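PDB 1R4V: hypothetical protein AQ_328 from Aquifex aeolicus, which is of unknown function but adopts an ancestral histone fold and, like its family, may take part in protein heterodimerization. Local coordinates for residues Ile94-Phe97 / Gln98-Glu101. Residues are numbered along the deposited sequence; the frame is centred on the assembly and turned at random.
Sequences IKNF and QKIE
Lys99 folds back along Asn96 where the helix 88-98 runs out. Lys99 CB lies 4.0 Å from Asn96 O. Lys99 CG comes closer, 3.3 Å from Asn96 O; chi1 of 57° tucks it in between its own N and C, on the side of Asn96 O. CD passes near Lys95 O, and CE reaches Asn96 OD1. At the tip, Lys99 NZ makes a weak hydrogen bond of 3.4 Å to Asn96 OD1, with the two side chains lying alongside each other. Gln98 N still bonds to Ile94 O, as in an alpha-helix. Lys99 N bonds to Asn96 O from above the carbonyl plane and only weakly to Lys95 O. Ile100 N donates to Phe97 O at 3.0 Å, again from above the carbonyl plane. This tightening ends one helix of the all-alpha, histone-like fold and starts the loop toward helix 106-113. A water donates to both Phe97 O and Ile100 O and sits over one face of the Phe97 ring, toward its rim. CD1 of Ile100 meets CD1 of Phe97 at 4.4 Å. Both side chains also touch Leu140 of helix 131-149. The extended Gln98 side chain runs beside Ile94, and Gln98 CG lies 3.4 Å from Ile94 O.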
loop_
_atom_site.group_PDB
_atom_site.type_symbol
_atom_site.label_atom_id
_atom_site.label_comp_id
_atom_site.label_asym_id
_atom_site.label_seq_id
_atom_site.Cartn_x
_atom_site.Cartn_y
_atom_site.Cartn_z
ATOM N N ILE A 94 5.035 -8.137 -2.054
ATOM C CA ILE A 94 5.313 -7.458 -3.306
ATOM C C ILE A 94 5.475 -8.485 -4.429
ATOM O O ILE A 94 4.903 -8.332 -5.514
ATOM C CB ILE A 94 6.555 -6.545 -3.178
ATOM C CG1 ILE A 94 6.264 -5.383 -2.229
ATOM C CG2 ILE A 94 6.989 -5.958 -4.532
ATOM C CD1 ILE A 94 7.465 -4.542 -1.921
ATOM N N LYS A 95 6.253 -9.530 -4.178
ATOM C CA LYS A 95 6.402 -10.610 -5.153
ATOM C C LYS A 95 5.085 -11.295 -5.503
ATOM O O LYS A 95 4.836 -11.579 -6.684
ATOM C CB LYS A 95 7.398 -11.649 -4.655
ATOM C CG LYS A 95 8.842 -11.209 -4.749
ATOM C CD LYS A 95 9.780 -12.296 -4.191
ATOM C CE LYS A 95 11.136 -11.727 -3.730
ATOM N NZ LYS A 95 11.717 -10.774 -4.722
ATOM N N ASN A 96 4.257 -11.576 -4.499
ATOM C CA ASN A 96 2.939 -12.174 -4.734
ATOM C C ASN A 96 2.069 -11.241 -5.558
ATOM O O ASN A 96 1.327 -11.712 -6.422
ATOM C CB ASN A 96 2.159 -12.512 -3.459
ATOM C CG ASN A 96 2.791 -13.610 -2.627
ATOM O OD1 ASN A 96 3.643 -14.372 -3.088
ATOM N ND2 ASN A 96 2.372 -13.682 -1.366
ATOM N N PHE A 97 2.143 -9.939 -5.299
ATOM C CA PHE A 97 1.381 -8.969 -6.078
ATOM C C PHE A 97 1.753 -8.984 -7.561
ATOM O O PHE A 97 0.866 -8.902 -8.426
ATOM C CB PHE A 97 1.494 -7.536 -5.553
ATOM C CG PHE A 97 0.870 -6.519 -6.474
ATOM C CD1 PHE A 97 -0.505 -6.383 -6.541
ATOM C CD2 PHE A 97 1.656 -5.722 -7.299
ATOM C CE1 PHE A 97 -1.087 -5.463 -7.410
ATOM C CE2 PHE A 97 1.085 -4.794 -8.154
ATOM C CZ PHE A 97 -0.293 -4.671 -8.217
ATOM N N GLN A 98 3.042 -9.077 -7.854
ATOM C CA GLN A 98 3.519 -9.057 -9.232
ATOM C C GLN A 98 3.025 -10.261 -10.036
ATOM O O GLN A 98 2.929 -10.179 -11.255
ATOM C CB GLN A 98 5.049 -8.942 -9.278
ATOM C CG GLN A 98 5.533 -7.588 -8.757
ATOM C CD GLN A 98 7.015 -7.529 -8.370
ATOM O OE1 GLN A 98 7.650 -6.492 -8.559
ATOM N NE2 GLN A 98 7.558 -8.610 -7.822
ATOM N N LYS A 99 2.696 -11.367 -9.377
ATOM C CA LYS A 99 2.151 -12.508 -10.092
ATOM C C LYS A 99 0.623 -12.477 -10.258
ATOM O O LYS A 99 0.073 -13.404 -10.847
ATOM C CB LYS A 99 2.716 -13.840 -9.573
ATOM C CG LYS A 99 2.573 -14.230 -8.131
ATOM C CD LYS A 99 3.636 -15.278 -7.777
ATOM C CE LYS A 99 3.345 -15.938 -6.427
ATOM N NZ LYS A 99 4.598 -16.335 -5.705
ATOM N N ILE A 100 -0.053 -11.423 -9.811
ATOM C CA ILE A 100 -1.500 -11.275 -10.004
ATOM C C ILE A 100 -1.797 -10.690 -11.386
ATOM O O ILE A 100 -1.248 -9.655 -11.761
ATOM C CB ILE A 100 -2.129 -10.415 -8.888
ATOM C CG1 ILE A 100 -2.035 -11.171 -7.562
ATOM C CG2 ILE A 100 -3.594 -10.084 -9.183
ATOM C CD1 ILE A 100 -2.346 -10.334 -6.378
ATOM N N GLU A 101 -2.682 -11.347 -12.135
ATOM C CA GLU A 101 -3.027 -10.933 -13.499
ATOM C C GLU A 101 -4.147 -9.894 -13.536
ATOM O O GLU A 101 -4.094 -8.955 -14.338
ATOM C CB GLU A 101 -3.380 -12.156 -14.358
ATOM C CG GLU A 101 -2.268 -13.201 -14.337
ATOM C CD GLU A 101 -2.131 -14.029 -15.607
ATOM O OE1 GLU A 101 -3.114 -14.162 -16.374
ATOM O OE2 GLU A 101 -1.012 -14.554 -15.834
HETATM O O HOH W 1 -0.529 -7.415 -10.401
#